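Local coordinates for protein putative oxidoreductase (Bacteroides fragilis NCTC 9343, PDB 3EOF) that binds flavin mononucleotide and, as a member of the nitroreductase family, probably acts as an FMN-dependent oxidoreductase, at residues Ile20-Ser32 with Thr116-Ile128. Sequence-based numbering, arbitrary orientation.
Sequences ITPDLLNDLLETS and TFCTLAEEAGLGI
Knobs-into-holes packing between two helices of the nitroreductase fold is exemplified by Phe117, which fits among Leu25, Leu28, Leu29 and Ser32 of helix 22-32, whose axis passes within 8.6 Å of that of segment 116-123 at 138° between their N-to-C directions. With CG anti to the backbone N (chi1 170°), the ring reaches along the facing helix: CE1 lies 3.6 Å from Leu28 CB, CD1 meets Leu29 CD2, and CZ meets Leu25 CD1. Ala121 CB backs one face of the ring, offset toward its rim. The helices draw together at Ser32, whose CB is 3.5 Å from Phe117 N; its hydroxyl turns back to donate to Leu29 O in the plane of that carbonyl, at one of its lone pairs. Leu28 forks, CD2 resting 3.6 Å from Leu120 O and CD1 touching Leu126 CD1 at 3.6 Å. A Schellman motif, with Gly125 as C-prime, ends helix 100-123 and brings Leu126 back to the interface, where its CD2 packs 3.9 Å from Ile20 CD1. Beneath this apolar seam lies the antiparallel sheet: Phe117 rests on Leu75, Phe77 and Val159, Leu29 on Val46 and Val48, while the chain continues into strand 127-131, outermost on its side within this chain.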
# COMPACT_ATOMS: atom_id res chain seq x y z
N ILE A 20 10.23 -9.37 20.99
CA ILE A 20 10.53 -9.91 19.67
C ILE A 20 12.05 -9.73 19.60
O ILE A 20 12.55 -8.63 19.80
CB ILE A 20 9.80 -9.13 18.54
CG1 ILE A 20 8.26 -9.08 18.80
CG2 ILE A 20 10.15 -9.72 17.15
CD1 ILE A 20 7.45 -8.25 17.78
N THR A 21 12.81 -10.78 19.34
CA THR A 21 14.25 -10.63 19.26
C THR A 21 14.65 -9.79 18.04
O THR A 21 13.91 -9.71 17.05
CB THR A 21 14.98 -11.97 19.08
OG1 THR A 21 14.58 -12.56 17.83
CG2 THR A 21 14.68 -12.94 20.23
N PRO A 22 15.81 -9.12 18.13
CA PRO A 22 16.34 -8.47 16.93
C PRO A 22 16.48 -9.45 15.74
O PRO A 22 16.09 -9.11 14.63
CB PRO A 22 17.71 -7.92 17.38
CG PRO A 22 17.55 -7.73 18.87
CD PRO A 22 16.65 -8.86 19.32
N ASP A 23 17.00 -10.66 15.96
CA ASP A 23 17.16 -11.64 14.86
C ASP A 23 15.84 -11.82 14.10
O ASP A 23 15.83 -11.75 12.86
CB ASP A 23 17.67 -13.02 15.34
CG ASP A 23 19.18 -13.04 15.68
OD1 ASP A 23 19.82 -11.98 15.66
OD2 ASP A 23 19.73 -14.16 15.99
N LEU A 24 14.76 -12.01 14.84
CA LEU A 24 13.41 -12.22 14.25
C LEU A 24 12.86 -10.96 13.59
O LEU A 24 12.47 -10.99 12.43
CB LEU A 24 12.40 -12.81 15.27
CG LEU A 24 10.98 -13.07 14.74
CD1 LEU A 24 11.03 -14.00 13.52
CD2 LEU A 24 10.06 -13.62 15.80
N LEU A 25 12.79 -9.85 14.32
CA LEU A 25 12.34 -8.61 13.71
C LEU A 25 13.16 -8.28 12.43
O LEU A 25 12.61 -7.99 11.39
CB LEU A 25 12.38 -7.44 14.70
CG LEU A 25 11.62 -6.24 14.17
CD1 LEU A 25 10.08 -6.47 14.00
CD2 LEU A 25 11.90 -5.04 15.11
N ASN A 26 14.48 -8.31 12.50
CA ASN A 26 15.30 -8.00 11.35
C ASN A 26 15.12 -8.98 10.22
O ASN A 26 15.20 -8.58 9.07
CB ASN A 26 16.77 -7.91 11.72
CG ASN A 26 17.10 -6.70 12.60
OD1 ASN A 26 16.41 -5.67 12.60
ND2 ASN A 26 18.18 -6.83 13.34
N ASP A 27 14.89 -10.25 10.53
CA ASP A 27 14.70 -11.26 9.48
C ASP A 27 13.37 -11.02 8.74
O ASP A 27 13.33 -11.06 7.53
CB ASP A 27 14.76 -12.67 10.06
CG ASP A 27 15.04 -13.76 9.01
OD1 ASP A 27 15.57 -13.47 7.91
OD2 ASP A 27 14.75 -14.94 9.31
N LEU A 28 12.31 -10.74 9.49
CA LEU A 28 11.01 -10.41 8.95
C LEU A 28 11.10 -9.15 8.10
O LEU A 28 10.62 -9.14 7.00
CB LEU A 28 9.98 -10.17 10.08
CG LEU A 28 9.58 -11.40 10.90
CD1 LEU A 28 8.74 -10.95 12.11
CD2 LEU A 28 8.85 -12.38 10.02
N LEU A 29 11.72 -8.09 8.61
CA LEU A 29 11.90 -6.86 7.84
C LEU A 29 12.77 -7.11 6.59
O LEU A 29 12.34 -6.79 5.50
CB LEU A 29 12.45 -5.73 8.72
CG LEU A 29 11.49 -5.14 9.77
CD1 LEU A 29 12.26 -4.44 10.84
CD2 LEU A 29 10.45 -4.21 9.14
N GLU A 30 13.91 -7.78 6.71
CA GLU A 30 14.75 -8.01 5.57
C GLU A 30 13.97 -8.72 4.47
O GLU A 30 14.11 -8.39 3.29
CB GLU A 30 15.99 -8.82 5.93
CG GLU A 30 16.98 -8.94 4.78
CD GLU A 30 18.24 -9.71 5.12
OE1 GLU A 30 18.40 -10.19 6.26
OE2 GLU A 30 19.08 -9.80 4.23
N THR A 31 13.16 -9.71 4.86
CA THR A 31 12.32 -10.45 3.91
C THR A 31 11.21 -9.54 3.40
O THR A 31 10.93 -9.51 2.22
CB THR A 31 11.75 -11.76 4.51
OG1 THR A 31 12.80 -12.57 5.09
CG2 THR A 31 11.07 -12.58 3.44
N SER A 32 10.60 -8.74 4.25
CA SER A 32 9.56 -7.86 3.74
C SER A 32 10.09 -6.96 2.63
O SER A 32 9.38 -6.65 1.68
CB SER A 32 8.93 -7.04 4.86
OG SER A 32 9.77 -6.00 5.27
N THR A 116 3.78 -6.86 3.47
CA THR A 116 4.57 -8.10 3.32
C THR A 116 5.05 -8.45 4.72
O THR A 116 4.92 -9.58 5.16
CB THR A 116 5.73 -7.98 2.30
OG1 THR A 116 5.21 -7.56 1.03
CG2 THR A 116 6.41 -9.31 2.12
N PHE A 117 5.54 -7.46 5.44
CA PHE A 117 5.97 -7.67 6.82
C PHE A 117 4.85 -8.23 7.68
O PHE A 117 5.06 -9.24 8.34
CB PHE A 117 6.48 -6.37 7.46
CG PHE A 117 6.69 -6.50 8.93
CD1 PHE A 117 7.83 -7.11 9.42
CD2 PHE A 117 5.71 -6.07 9.83
CE1 PHE A 117 7.99 -7.29 10.80
CE2 PHE A 117 5.85 -6.26 11.18
CZ PHE A 117 6.99 -6.85 11.68
N CYS A 118 3.69 -7.56 7.70
CA CYS A 118 2.54 -8.02 8.51
C CYS A 118 2.17 -9.48 8.24
O CYS A 118 1.89 -10.22 9.15
CB CYS A 118 1.35 -7.13 8.34
SG CYS A 118 1.60 -5.55 9.14
N THR A 119 2.17 -9.86 6.98
CA THR A 119 1.91 -11.24 6.57
C THR A 119 2.96 -12.23 7.05
O THR A 119 2.66 -13.38 7.46
CB THR A 119 1.84 -11.28 5.04
OG1 THR A 119 0.82 -10.37 4.61
CG2 THR A 119 1.53 -12.65 4.55
N LEU A 120 4.21 -11.83 6.97
CA LEU A 120 5.33 -12.64 7.43
C LEU A 120 5.31 -12.74 8.96
O LEU A 120 5.54 -13.79 9.51
CB LEU A 120 6.66 -12.09 6.92
CG LEU A 120 6.91 -12.29 5.42
CD1 LEU A 120 8.12 -11.48 5.01
CD2 LEU A 120 7.12 -13.74 5.02
N ALA A 121 5.02 -11.62 9.61
CA ALA A 121 4.93 -11.55 11.05
C ALA A 121 3.84 -12.49 11.55
O ALA A 121 4.05 -13.33 12.41
CB ALA A 121 4.69 -10.08 11.49
N GLU A 122 2.67 -12.40 10.95
CA GLU A 122 1.58 -13.31 11.32
C GLU A 122 1.91 -14.77 11.06
O GLU A 122 1.56 -15.63 11.85
CB GLU A 122 0.29 -12.88 10.66
CG GLU A 122 -0.24 -11.56 11.22
CD GLU A 122 -1.49 -11.06 10.49
OE1 GLU A 122 -1.78 -11.55 9.38
OE2 GLU A 122 -2.17 -10.17 11.01
N GLU A 123 2.62 -15.04 9.98
CA GLU A 123 3.05 -16.39 9.68
C GLU A 123 4.02 -16.89 10.76
O GLU A 123 4.02 -18.08 11.08
CB GLU A 123 3.73 -16.44 8.30
CG GLU A 123 3.93 -17.85 7.72
CD GLU A 123 2.61 -18.58 7.45
OE1 GLU A 123 1.55 -17.94 7.52
OE2 GLU A 123 2.63 -19.79 7.13
N ALA A 124 4.84 -15.97 11.30
CA ALA A 124 5.76 -16.25 12.40
C ALA A 124 5.05 -16.30 13.78
O ALA A 124 5.69 -16.44 14.81
CB ALA A 124 6.89 -15.21 12.44
N GLY A 125 3.73 -16.24 13.81
CA GLY A 125 3.03 -16.37 15.10
C GLY A 125 2.83 -15.05 15.83
O GLY A 125 2.37 -15.02 16.95
N LEU A 126 3.18 -13.94 15.21
CA LEU A 126 2.96 -12.64 15.86
C LEU A 126 1.58 -12.05 15.49
O LEU A 126 0.88 -12.53 14.61
CB LEU A 126 4.07 -11.67 15.48
CG LEU A 126 5.51 -12.02 15.83
CD1 LEU A 126 6.52 -11.29 14.91
CD2 LEU A 126 5.82 -11.74 17.28
N GLY A 127 1.16 -11.03 16.24
CA GLY A 127 -0.08 -10.34 15.96
C GLY A 127 0.31 -8.90 15.66
O GLY A 127 1.22 -8.35 16.25
N ILE A 128 -0.38 -8.31 14.72
CA ILE A 128 -0.11 -6.96 14.29
C ILE A 128 -1.43 -6.15 14.29
O ILE A 128 -2.52 -6.69 14.31
CB ILE A 128 0.54 -6.94 12.87
CG1 ILE A 128 -0.46 -7.40 11.79
CG2 ILE A 128 1.84 -7.84 12.79
CD1 ILE A 128 -1.44 -6.34 11.27